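Local coordinates for protein carboxylic ester hydrolase (Aspergillus niger, PDB 7K4O) that probably hydrolyses the galloyl ester bonds of tannins as a serine esterase of the tannase family, and is seen here with gallic acid bound, at residues L76-L80 and D104-P108; A99-G103 and M119-F124; Q218-H222 and F420-T424; Y224-K230 and L371-Y376. All blocks are in the same frame, centred on the assembly; numbering follows the deposited sequence.

Contacts 1 and 2 are both buried and touch each other: each sets part of the loop after strand 89-93 against one of two neighbouring antiparallel strands, 74-81 and 115-120, and Leu107 CD1 of contact 1 packs on Met119 SD of contact 2. Contact 1 relies on an indole face, whereas contact 2 combines a side-chain amide bond to the backbone, a water bridge and packing. Contact 3, about 23 Å from contact 2 between centres, is also buried but largely polar, because it lines the gallic acid pocket. Contact 4 continues from it along the chain, helix 224-232 following helix 215-221; it lies farther out, apolar inside and watered around a lysine at its rim.

Contact 1. Residues L76-L80 and D104-P108; sequences LEIWL and DQSLP
Leu107 lies across one face of the Trp79 indole, the two side chains meeting at about a right angle. Its CD1 sits 3.5 Å from the centroid of the five-membered ring and only 16° off the ring normal, a CH-pi contact, while Leu107 CB reaches the six-membered part, 3.6 Å from Trp79 CE3. Farther along the indole, Pro108 CG approaches Trp79 CZ3 obliquely at 3.6 Å. The rotation of the ring is fixed from its own strand: Trp79 NE1 donates to Glu77 OE1 (3.0 Å, 152° at the hydrogen), Glu77 OE1 accepting through its anti lone pair. With CG anti to the backbone N (chi1 179°) and the chain extended, Glu77 reaches along the strand to the indole N-H. In one of two conformers Asp104 OD1 lies 4.0 Å from Glu77 OE1, with a water possibly bridging them at doubtfully short distances; it may ease the repulsion. A protein-attached glycan touches both acids, and Tyr57 of strand 50-66 stacks on Trp79. The strand carrying Glu77 and Trp79 runs antiparallel between strands 50-66 and 115-120, so the loop after strand 89-93 is folded against the antiparallel part of the mixed sheet of an alpha/beta-hydrolase fold.

Contact 2. Residues A99-G103 and M119-F124; sequences AINSG and MTDGGF
The amide nitrogen of Asn101 is shared between two carbonyls: ND2 donates to Thr120 O (3.2 Å, 142° at the hydrogen) and to Phe127 O, beyond this strand end. The bond to Thr120 O is bent, its donor tilted 26° from the carbonyl plane. At the other end of the same amide, OD1 takes the Gly103 backbone N at 3.0 Å, in the carbonyl plane and on a lone pair, closing an Asx turn. Both amide atoms are therefore spoken for, which fixes the rotation of the amide. A chi1 of 68° sets CG between the backbone N and the carbonyl carbon, turning the amide to Gly103 N and Thr120 O. Asn101 CB lies 3.9 Å from Met119 SD. That sulfur also meets Gly103 O at 3.1 Å, and a water donates to Ile100 O and accepts from Thr120 N. The loop follows strand 89-93 of an alpha/beta-hydrolase sheet, just after Gly96 and Gly97, which line the gallic acid pocket; strand 115-120 is the sheet neighbour of strand 89-93. Ile100 fills the other half of the contact. Its CG2 branch rests on Thr120 O at 3.4 Å and on Phe124 CE2 at 3.6 Å, the Ile100 and Phe124 side chains crossing at about a right angle. The chain leaves the strand through a type I' turn from Asp121 to Phe124, overlapped at its start by an ST turn in which Thr120 OG1 accepts from Gly122 N at 2.8 Å. Asp121 OD1 takes Gly123 N from above its carboxylate plane, closing a second Asx turn, and also receives Leu75 N.

Contact 3. Residues Q218-H222 and F420-T424; sequences QQTQH and FSIPT. With GDE (3,4,5-trihydroxybenzoic acid), chain J.
The imidazole of His222 carries the Gln221 amide over one face, Gln221 NE2 lying 3.8 Å above the His222 ring plane and over its centre, while Ser421 OG and the gallic acid hydroxyl OAD lie at its edge, in plane. The Ser421 carbonyl comes in obliquely, O 3.2 Å from His222 CE1. Helix 215-221 and the loop after strand 410-416 form one wall of the gallic acid pocket, probably the acyl-group site, of this alpha/beta-hydrolase fold, next to a probable Ser186-His465-Asp419 triad; Asp419 OD1 accepts from the backbone N of Ser421 and Ile422. OAD bonds to Ser421 OG (2.6 Å) and to His222 NE2 (2.7 Å). OAE donates to Gln219 OE1 and receives Gln218 NE2 in a nearly straight bond (3.0 Å, 178° at the hydrogen), while Gln219 NE2 donates to OAC. Gly97 N, Glu187 N and His465 NE2 also bond the ligand. A bend at chi2 (53°) turns the Gln218 amide towards the ligand and Ser421 O, to which Gln218 NE2 donates at 3.0 Å. In the second shell, Asp333 takes His222 ND1, and Gln221 NE2 bonds to Tyr325 and to Gln218 O. On its far side the Gln218 amide packs OE1 against Pro423 CD, 3.3 Å away.

Contact 4. Residues Y224-K230 and L371-Y376; sequences YSNVVEK and LDGVTY
Val227 and Tyr376 form the tight side of this contact, sliding past each other in opposite directions with Val227 CG1 3.6 Å from Tyr376 CD1. The Tyr376 ring continues along helix 224-232: its CE1 meets Tyr224 CE1 at 3.7 Å, the two ring planes 53° apart, and its OH reaches Val228 CG2 at 3.7 Å. Tyr224 itself is held by its OH, bonded to Thr308 O. Val227 CG2 meets Val374 CG1 at 3.9 Å, the two side chains at about a right angle, and Leu371 CD1 presses on Asn226 CB at 3.6 Å; Asn226 ND2 bonds to Asp348 O and OD1 to Asp350 N, both backbone atoms. Leu371 to Val374 make a type II turn leading to Thr375, the N-cap of helix 376-390, so this helix start is seated on the flank of helix 224-232. Towards solvent the fit loosens. Lys230, its chain bent at its last two torsions (chi3 51°, chi4 76°), curls over the turn and gives only a weak bond from NZ to Leu371 O, 3.3 Å long. Two waters add to it: one accepts from NZ and donates weakly to Asp372 OD1, the other accepts from NZ and from Gly373 N, at 2.7 Å from the latter.

Contact 1. Residues L76-L80 and D104-P108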
loop_
_atom_site.group_PDB
_atom_site.type_symbol
_atom_site.label_atom_id
_atom_site.label_comp_id
_atom_site.label_asym_id
_atom_site.label_seq_id
_atom_site.Cartn_x
_atom_site.Cartn_y
_atom_site.Cartn_z
ATOM N N LEU A 76 18.758 9.655 8.059
ATOM C CA LEU A 76 17.486 10.329 7.801
ATOM C C LEU A 76 17.704 11.419 6.755
ATOM O O LEU A 76 18.785 12.037 6.707
ATOM C CB LEU A 76 16.950 10.953 9.093
ATOM C CG LEU A 76 16.692 10.011 10.261
ATOM C CD1 LEU A 76 16.054 10.776 11.397
ATOM C CD2 LEU A 76 15.817 8.830 9.854
ATOM N N GLU A 77 16.686 11.633 5.962
ATOM C CA GLU A 77 16.663 12.763 5.015
ATOM C C GLU A 77 15.361 13.511 5.275
ATOM O O GLU A 77 14.302 12.901 5.224
ATOM C CB GLU A 77 16.769 12.322 3.552
ATOM C CG GLU A 77 16.719 13.500 2.562
ATOM C CD GLU A 77 17.230 13.147 1.163
ATOM O OE1 GLU A 77 16.650 13.596 0.170
ATOM O OE2 GLU A 77 18.163 12.285 1.094
ATOM N N ILE A 78 15.475 14.823 5.497
ATOM C CA ILE A 78 14.310 15.657 5.853
ATOM C C ILE A 78 14.385 16.900 4.964
ATOM O O ILE A 78 15.447 17.513 4.902
ATOM C CB ILE A 78 14.353 16.009 7.361
ATOM C CG1 ILE A 78 14.181 14.730 8.221
ATOM C CG2 ILE A 78 13.266 17.021 7.718
ATOM C CD1 ILE A 78 14.404 14.955 9.701
ATOM N N TRP A 79 13.292 17.201 4.315
ATOM C CA TRP A 79 13.183 18.446 3.522
ATOM C C TRP A 79 12.413 19.468 4.350
ATOM O O TRP A 79 11.254 19.209 4.675
ATOM C CB TRP A 79 12.525 18.181 2.207
ATOM C CG TRP A 79 13.283 17.297 1.260
ATOM C CD1 TRP A 79 14.468 16.638 1.465
ATOM C CD2 TRP A 79 12.860 16.968 -0.065
ATOM N NE1 TRP A 79 14.797 15.917 0.336
ATOM C CE2 TRP A 79 13.810 16.061 -0.598
ATOM C CE3 TRP A 79 11.756 17.302 -0.836
ATOM C CZ2 TRP A 79 13.694 15.556 -1.890
ATOM C CZ3 TRP A 79 11.620 16.784 -2.108
ATOM C CH2 TRP A 79 12.581 15.907 -2.626
ATOM N N LEU A 80 13.035 20.619 4.559
ATOM C CA LEU A 80 12.458 21.735 5.362
ATOM C C LEU A 80 11.981 22.852 4.454
ATOM O O LEU A 80 12.757 23.408 3.672
ATOM C CB LEU A 80 13.531 22.256 6.300
ATOM C CG LEU A 80 14.128 21.309 7.316
ATOM C CD1 LEU A 80 15.245 21.983 8.077
ATOM C CD2 LEU A 80 13.075 20.806 8.297
ATOM N N ASP A 104 13.107 10.351 -3.879
ATOM C CA ASP A 104 12.630 11.756 -3.949
ATOM C C ASP A 104 11.140 11.795 -4.266
ATOM O O ASP A 104 10.620 12.906 -4.579
ATOM C CB ASP A 104 13.452 12.517 -4.979
ATOM C CG ASP A 104 14.876 12.783 -4.533
ATOM O OD1 ASP A 104 15.193 12.550 -3.353
ATOM O OD2 ASP A 104 15.679 13.192 -5.404
ATOM N N GLN A 105 10.527 10.630 -4.339
ATOM C CA GLN A 105 9.074 10.689 -4.837
ATOM C C GLN A 105 7.922 11.096 -3.838
ATOM O O GLN A 105 6.834 11.688 -4.216
ATOM C CB GLN A 105 8.732 9.348 -5.479
ATOM C CG GLN A 105 9.597 9.032 -6.695
ATOM C CD GLN A 105 9.674 10.118 -7.747
ATOM O OE1 GLN A 105 8.667 10.627 -8.209
ATOM N NE2 GLN A 105 10.892 10.529 -8.067
ATOM N N SER A 106 8.137 10.850 -2.538
ATOM C CA SER A 106 7.070 11.181 -1.553
ATOM C C SER A 106 7.305 12.550 -0.900
ATOM O O SER A 106 6.288 13.228 -0.585
ATOM C CB SER A 106 6.906 10.118 -0.474
ATOM O OG SER A 106 6.530 8.884 -1.029
ATOM N N LEU A 107 8.541 12.887 -0.599
ATOM C CA LEU A 107 8.884 14.094 0.167
ATOM C C LEU A 107 8.280 15.368 -0.438
ATOM O O LEU A 107 7.843 16.238 0.334
ATOM C CB LEU A 107 10.392 14.242 0.346
ATOM C CG LEU A 107 11.117 13.107 1.065
ATOM C CD1 LEU A 107 12.589 13.360 1.063
ATOM C CD2 LEU A 107 10.600 13.008 2.482
ATOM N N PRO A 108 8.170 15.561 -1.778
ATOM C CA PRO A 108 7.582 16.814 -2.286
ATOM C C PRO A 108 6.148 17.031 -1.812
ATOM O O PRO A 108 5.708 18.159 -1.689
ATOM C CB PRO A 108 7.572 16.604 -3.816
ATOM C CG PRO A 108 8.764 15.647 -4.059
ATOM C CD PRO A 108 8.711 14.705 -2.864
HETATM O O HOH W 1 17.417 12.774 -2.105
#

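Contact 2. Residues A99-G103 and M119-F124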
loop_
_atom_site.group_PDB
_atom_site.type_symbol
_atom_site.label_atom_id
_atom_site.label_comp_id
_atom_site.label_asym_id
_atom_site.label_seq_id
_atom_site.Cartn_x
_atom_site.Cartn_y
_atom_site.Cartn_z
ATOM N N ALA A 99 11.876 -1.770 0.178
ATOM C CA ALA A 99 12.436 -0.446 0.515
ATOM C C ALA A 99 11.552 0.218 1.567
ATOM O O ALA A 99 10.347 0.004 1.568
ATOM C CB ALA A 99 12.538 0.469 -0.697
ATOM N N ILE A 100 12.196 0.964 2.444
ATOM C CA ILE A 100 11.494 1.671 3.553
ATOM C C ILE A 100 11.392 3.167 3.204
ATOM O O ILE A 100 10.717 3.914 3.977
ATOM C CB ILE A 100 12.230 1.448 4.871
ATOM C CG1 ILE A 100 11.322 1.795 6.052
ATOM C CG2 ILE A 100 13.577 2.165 4.920
ATOM C CD1 ILE A 100 11.882 1.342 7.382
ATOM N N ASN A 101 11.954 3.586 2.085
ATOM C CA ASN A 101 11.781 4.985 1.594
ATOM C C ASN A 101 11.471 4.938 0.096
ATOM O O ASN A 101 11.651 3.870 -0.563
ATOM C CB ASN A 101 13.014 5.822 1.869
ATOM C CG ASN A 101 14.206 5.362 1.038
ATOM O OD1 ASN A 101 14.283 5.683 -0.154
ATOM N ND2 ASN A 101 15.119 4.635 1.686
ATOM N N SER A 102 10.982 6.057 -0.448
ATOM C CA SER A 102 10.584 6.135 -1.863
ATOM C C SER A 102 11.500 7.144 -2.582
ATOM O O SER A 102 11.022 7.805 -3.524
ATOM C CB SER A 102 9.154 6.444 -1.990
ATOM O OG SER A 102 8.322 5.367 -1.595
ATOM N N GLY A 103 12.737 7.309 -2.134
ATOM C CA GLY A 103 13.677 8.282 -2.719
ATOM C C GLY A 103 13.123 9.693 -2.721
ATOM O O GLY A 103 12.680 10.194 -1.660
ATOM N N MET A 119 12.144 10.973 5.539
ATOM C CA MET A 119 12.264 9.538 5.239
ATOM C C MET A 119 13.497 8.976 5.932
ATOM O O MET A 119 14.402 9.718 6.348
ATOM C CB MET A 119 12.353 9.321 3.728
ATOM C CG MET A 119 13.644 9.815 3.126
ATOM S SD MET A 119 13.460 9.618 1.284
ATOM C CE MET A 119 15.102 10.082 0.810
ATOM N N THR A 120 13.534 7.654 6.020
ATOM C CA THR A 120 14.646 6.940 6.656
ATOM C C THR A 120 15.249 5.925 5.676
ATOM O O THR A 120 14.574 5.432 4.763
ATOM C CB THR A 120 14.150 6.217 7.920
ATOM O OG1 THR A 120 15.226 5.514 8.545
ATOM C CG2 THR A 120 12.998 5.282 7.684
ATOM N N ASP A 121 16.490 5.584 5.938
ATOM C CA ASP A 121 17.113 4.428 5.258
ATOM C C ASP A 121 16.968 3.158 6.090
ATOM O O ASP A 121 17.456 2.134 5.645
ATOM C CB ASP A 121 18.566 4.665 4.879
ATOM C CG ASP A 121 19.603 4.331 5.911
ATOM O OD1 ASP A 121 19.295 4.290 7.131
ATOM O OD2 ASP A 121 20.790 4.145 5.475
ATOM N N GLY A 122 16.383 3.232 7.290
ATOM C CA GLY A 122 16.107 2.009 8.058
ATOM C C GLY A 122 17.310 1.376 8.697
ATOM O O GLY A 122 17.134 0.305 9.360
ATOM N N GLY A 123 18.492 1.960 8.560
ATOM C CA GLY A 123 19.756 1.329 8.977
ATOM C C GLY A 123 20.316 0.386 7.926
ATOM O O GLY A 123 21.259 -0.356 8.267
ATOM N N PHE A 124 19.811 0.397 6.687
ATOM C CA PHE A 124 20.183 -0.648 5.704
ATOM C C PHE A 124 21.456 -0.311 4.933
ATOM O O PHE A 124 21.775 -1.078 3.994
ATOM C CB PHE A 124 19.016 -0.896 4.761
ATOM C CG PHE A 124 17.668 -1.111 5.409
ATOM C CD1 PHE A 124 17.546 -1.740 6.646
ATOM C CD2 PHE A 124 16.520 -0.797 4.709
ATOM C CE1 PHE A 124 16.298 -1.951 7.220
ATOM C CE2 PHE A 124 15.281 -0.989 5.281
ATOM C CZ PHE A 124 15.178 -1.559 6.532
HETATM O O HOH W 2 11.047 6.461 4.966
#

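Contact 3. Residues Q218-H222 and F420-T424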
loop_
_atom_site.group_PDB
_atom_site.type_symbol
_atom_site.label_atom_id
_atom_site.label_comp_id
_atom_site.label_asym_id
_atom_site.label_seq_id
_atom_site.Cartn_x
_atom_site.Cartn_y
_atom_site.Cartn_z
ATOM N N GLN A 218 -0.613 -12.202 2.654
ATOM C CA GLN A 218 -0.404 -11.360 1.465
ATOM C C GLN A 218 0.815 -11.864 0.699
ATOM O O GLN A 218 0.787 -11.916 -0.539
ATOM C CB GLN A 218 -0.193 -9.905 1.903
ATOM C CG GLN A 218 0.409 -9.027 0.808
ATOM C CD GLN A 218 -0.333 -9.064 -0.520
ATOM O OE1 GLN A 218 -1.533 -9.322 -0.551
ATOM N NE2 GLN A 218 0.396 -8.717 -1.570
ATOM N N GLN A 219 1.961 -12.155 1.361
ATOM C CA GLN A 219 3.164 -12.509 0.603
ATOM C C GLN A 219 2.977 -13.926 0.009
ATOM O O GLN A 219 3.313 -14.157 -1.169
ATOM C CB GLN A 219 4.435 -12.474 1.444
ATOM C CG GLN A 219 4.696 -11.152 2.188
ATOM C CD GLN A 219 4.562 -9.935 1.314
ATOM O OE1 GLN A 219 4.789 -9.993 0.102
ATOM N NE2 GLN A 219 4.311 -8.782 1.962
ATOM N N THR A 220 2.429 -14.831 0.794
ATOM C CA THR A 220 2.313 -16.236 0.333
ATOM C C THR A 220 1.294 -16.333 -0.819
ATOM O O THR A 220 1.531 -17.159 -1.742
ATOM C CB THR A 220 1.926 -17.150 1.471
ATOM O OG1 THR A 220 2.849 -16.988 2.555
ATOM C CG2 THR A 220 1.912 -18.600 1.043
ATOM N N GLN A 221 0.233 -15.548 -0.818
ATOM C CA GLN A 221 -0.807 -15.635 -1.880
ATOM C C GLN A 221 -0.229 -15.255 -3.233
ATOM O O GLN A 221 -0.850 -15.658 -4.259
ATOM C CB GLN A 221 -2.091 -14.897 -1.525
ATOM C CG GLN A 221 -1.967 -13.394 -1.445
ATOM C CD GLN A 221 -2.024 -12.695 -2.788
ATOM O OE1 GLN A 221 -2.848 -13.073 -3.643
ATOM N NE2 GLN A 221 -1.114 -11.725 -2.998
ATOM N N HIS A 222 0.917 -14.601 -3.301
ATOM C CA HIS A 222 1.586 -14.285 -4.574
ATOM C C HIS A 222 1.982 -15.593 -5.312
ATOM O O HIS A 222 2.225 -15.506 -6.512
ATOM C CB HIS A 222 2.800 -13.411 -4.377
ATOM C CG HIS A 222 2.503 -11.943 -4.334
ATOM N ND1 HIS A 222 2.009 -11.279 -5.454
ATOM C CD2 HIS A 222 2.662 -11.012 -3.343
ATOM C CE1 HIS A 222 1.928 -9.978 -5.166
ATOM N NE2 HIS A 222 2.307 -9.786 -3.856
ATOM N N PHE A 420 -3.743 -5.693 -8.778
ATOM C CA PHE A 420 -3.234 -7.011 -9.192
ATOM C C PHE A 420 -2.122 -7.484 -8.267
ATOM O O PHE A 420 -1.562 -8.566 -8.515
ATOM C CB PHE A 420 -2.664 -6.938 -10.612
ATOM C CG PHE A 420 -1.627 -5.880 -10.825
ATOM C CD1 PHE A 420 -0.313 -6.078 -10.473
ATOM C CD2 PHE A 420 -2.001 -4.619 -11.295
ATOM C CE1 PHE A 420 0.643 -5.094 -10.676
ATOM C CE2 PHE A 420 -1.051 -3.626 -11.469
ATOM C CZ PHE A 420 0.270 -3.854 -11.151
ATOM N N SER A 421 -1.775 -6.665 -7.265
ATOM C CA SER A 421 -0.585 -6.929 -6.418
ATOM C C SER A 421 -1.059 -7.227 -4.996
ATOM O O SER A 421 -0.435 -8.059 -4.354
ATOM C CB SER A 421 0.409 -5.815 -6.506
ATOM O OG SER A 421 1.611 -6.098 -5.802
ATOM N N ILE A 422 -2.054 -6.483 -4.512
ATOM C CA ILE A 422 -2.684 -6.684 -3.187
ATOM C C ILE A 422 -4.161 -6.743 -3.395
ATOM O O ILE A 422 -4.749 -5.773 -3.890
ATOM C CB ILE A 422 -2.279 -5.565 -2.211
ATOM C CG1 ILE A 422 -0.754 -5.398 -2.204
ATOM C CG2 ILE A 422 -2.900 -5.860 -0.854
ATOM C CD1 ILE A 422 -0.215 -4.395 -1.223
ATOM N N PRO A 423 -4.837 -7.843 -3.001
ATOM C CA PRO A 423 -6.270 -7.932 -3.196
ATOM C C PRO A 423 -7.019 -6.762 -2.544
ATOM O O PRO A 423 -6.840 -6.494 -1.388
ATOM C CB PRO A 423 -6.653 -9.246 -2.547
ATOM C CG PRO A 423 -5.407 -10.047 -2.636
ATOM C CD PRO A 423 -4.280 -9.060 -2.362
ATOM N N THR A 424 -7.927 -6.130 -3.293
ATOM C CA THR A 424 -8.749 -5.048 -2.717
ATOM C C THR A 424 -9.459 -5.499 -1.451
ATOM O O THR A 424 -9.590 -4.690 -0.499
ATOM C CB THR A 424 -9.745 -4.513 -3.765
ATOM O OG1 THR A 424 -9.060 -4.372 -5.010
ATOM C CG2 THR A 424 -10.339 -3.198 -3.295
HETATM O OAA GDE J . 5.256 -2.128 -2.012
HETATM O OAB GDE J . 4.565 -2.606 -4.059
HETATM O OAC GDE J . 5.189 -6.730 0.285
HETATM O OAD GDE J . 2.242 -7.122 -3.455
HETATM O OAE GDE J . 3.361 -8.191 -1.275
HETATM C CAF GDE J . 4.977 -4.834 -1.273
HETATM C CAG GDE J . 3.473 -5.031 -3.185
HETATM C CAH GDE J . 4.772 -2.935 -2.862
HETATM C CAI GDE J . 4.638 -6.136 -0.874
HETATM C CAJ GDE J . 3.158 -6.361 -2.804
HETATM C CAK GDE J . 4.424 -4.346 -2.445
HETATM C CAL GDE J . 3.714 -6.873 -1.662
#

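Contact 4. Residues Y224-K230 and L371-Y376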
loop_
_atom_site.group_PDB
_atom_site.type_symbol
_atom_site.label_atom_id
_atom_site.label_comp_id
_atom_site.label_asym_id
_atom_site.label_seq_id
_atom_site.Cartn_x
_atom_site.Cartn_y
_atom_site.Cartn_z
ATOM N N TYR A 224 -0.065 -18.266 -5.223
ATOM C CA TYR A 224 -1.318 -19.028 -5.445
ATOM C C TYR A 224 -1.543 -19.302 -6.956
ATOM O O TYR A 224 -1.753 -20.476 -7.362
ATOM C CB TYR A 224 -2.523 -18.330 -4.852
ATOM C CG TYR A 224 -3.814 -19.052 -5.072
ATOM C CD1 TYR A 224 -3.932 -20.411 -4.820
ATOM C CD2 TYR A 224 -4.903 -18.395 -5.607
ATOM C CE1 TYR A 224 -5.117 -21.079 -5.084
ATOM C CE2 TYR A 224 -6.092 -19.050 -5.851
ATOM C CZ TYR A 224 -6.190 -20.412 -5.641
ATOM O OH TYR A 224 -7.398 -21.055 -5.871
ATOM N N SER A 225 -1.518 -18.284 -7.800
ATOM C CA SER A 225 -1.692 -18.458 -9.266
ATOM C C SER A 225 -0.703 -19.513 -9.814
ATOM O O SER A 225 -1.128 -20.373 -10.605
ATOM C CB SER A 225 -1.523 -17.168 -9.976
ATOM O OG SER A 225 -2.605 -16.305 -9.677
ATOM N N ASN A 226 0.561 -19.433 -9.448
ATOM C CA ASN A 226 1.593 -20.426 -9.835
ATOM C C ASN A 226 1.119 -21.834 -9.445
ATOM O O ASN A 226 1.241 -22.786 -10.286
ATOM C CB ASN A 226 2.927 -20.180 -9.152
ATOM C CG ASN A 226 3.745 -19.005 -9.625
ATOM O OD1 ASN A 226 4.544 -18.478 -8.845
ATOM N ND2 ASN A 226 3.598 -18.601 -10.876
ATOM N N VAL A 227 0.605 -22.012 -8.234
ATOM C CA VAL A 227 0.254 -23.359 -7.735
ATOM C C VAL A 227 -1.038 -23.834 -8.414
ATOM O O VAL A 227 -1.177 -25.049 -8.674
ATOM C CB VAL A 227 0.219 -23.381 -6.206
ATOM C CG1 VAL A 227 -0.335 -24.685 -5.693
ATOM C CG2 VAL A 227 1.625 -23.110 -5.654
ATOM N N VAL A 228 -1.938 -22.923 -8.755
ATOM C CA VAL A 228 -3.154 -23.289 -9.538
ATOM C C VAL A 228 -2.697 -23.848 -10.892
ATOM O O VAL A 228 -3.241 -24.885 -11.329
ATOM C CB VAL A 228 -4.109 -22.100 -9.757
ATOM C CG1 VAL A 228 -5.177 -22.444 -10.793
ATOM C CG2 VAL A 228 -4.767 -21.670 -8.449
ATOM N N GLU A 229 -1.796 -23.159 -11.556
ATOM C CA GLU A 229 -1.307 -23.574 -12.894
ATOM C C GLU A 229 -0.664 -24.965 -12.758
ATOM O O GLU A 229 -0.910 -25.838 -13.624
ATOM C CB GLU A 229 -0.318 -22.570 -13.450
ATOM C CG GLU A 229 -0.968 -21.253 -13.808
ATOM C CD GLU A 229 -0.023 -20.117 -14.132
ATOM O OE1 GLU A 229 1.207 -20.247 -13.957
ATOM O OE2 GLU A 229 -0.536 -19.101 -14.618
ATOM N N LYS A 230 0.158 -25.169 -11.744
ATOM C CA LYS A 230 0.824 -26.486 -11.525
ATOM C C LYS A 230 -0.230 -27.547 -11.242
ATOM O O LYS A 230 -0.144 -28.654 -11.813
ATOM C CB LYS A 230 1.731 -26.481 -10.296
ATOM C CG LYS A 230 3.136 -25.947 -10.475
ATOM C CD LYS A 230 3.823 -25.835 -9.116
ATOM C CE LYS A 230 3.764 -27.098 -8.277
ATOM N NZ LYS A 230 4.719 -28.093 -8.797
ATOM N N LEU A 371 9.058 -24.816 -7.306
ATOM C CA LEU A 371 7.838 -25.090 -6.507
ATOM C C LEU A 371 7.560 -26.596 -6.446
ATOM O O LEU A 371 6.398 -26.970 -6.201
ATOM C CB LEU A 371 6.660 -24.331 -7.134
ATOM C CG LEU A 371 6.719 -22.807 -6.992
ATOM C CD1 LEU A 371 5.477 -22.189 -7.614
ATOM C CD2 LEU A 371 6.871 -22.373 -5.534
ATOM N N ASP A 372 8.584 -27.437 -6.631
ATOM C CA ASP A 372 8.351 -28.909 -6.602
ATOM C C ASP A 372 7.749 -29.279 -5.261
ATOM O O ASP A 372 8.287 -28.879 -4.234
ATOM C CB ASP A 372 9.647 -29.698 -6.777
ATOM C CG ASP A 372 10.208 -29.643 -8.186
ATOM O OD1 ASP A 372 9.473 -29.207 -9.117
ATOM O OD2 ASP A 372 11.380 -30.020 -8.344
ATOM N N GLY A 373 6.652 -30.012 -5.266
ATOM C CA GLY A 373 6.037 -30.483 -4.018
ATOM C C GLY A 373 5.150 -29.435 -3.342
ATOM O O GLY A 373 4.520 -29.782 -2.315
ATOM N N VAL A 374 5.045 -28.228 -3.889
ATOM C CA VAL A 374 4.213 -27.150 -3.271
ATOM C C VAL A 374 2.766 -27.274 -3.754
ATOM O O VAL A 374 2.533 -27.233 -4.941
ATOM C CB VAL A 374 4.826 -25.769 -3.550
ATOM C CG1 VAL A 374 3.950 -24.666 -2.956
ATOM C CG2 VAL A 374 6.247 -25.678 -3.029
ATOM N N THR A 375 1.860 -27.446 -2.813
ATOM C CA THR A 375 0.427 -27.651 -3.008
ATOM C C THR A 375 -0.342 -26.489 -2.378
ATOM O O THR A 375 0.278 -25.705 -1.624
ATOM C CB THR A 375 -0.030 -28.970 -2.392
ATOM O OG1 THR A 375 0.049 -28.942 -0.962
ATOM C CG2 THR A 375 0.740 -30.144 -2.969
ATOM N N TYR A 376 -1.640 -26.472 -2.583
ATOM C CA TYR A 376 -2.531 -25.563 -1.828
ATOM C C TYR A 376 -2.258 -25.693 -0.325
ATOM O O TYR A 376 -2.268 -24.673 0.405
ATOM C CB TYR A 376 -4.005 -25.803 -2.149
ATOM C CG TYR A 376 -4.368 -25.631 -3.609
ATOM C CD1 TYR A 376 -3.739 -24.715 -4.438
ATOM C CD2 TYR A 376 -5.348 -26.441 -4.179
ATOM C CE1 TYR A 376 -4.107 -24.563 -5.768
ATOM C CE2 TYR A 376 -5.734 -26.291 -5.500
ATOM C CZ TYR A 376 -5.130 -25.345 -6.298
ATOM O OH TYR A 376 -5.476 -25.214 -7.616
HETATM O O HOH W 3 7.375 -26.650 -10.035
HETATM O O HOH W 4 5.174 -30.251 -7.470
#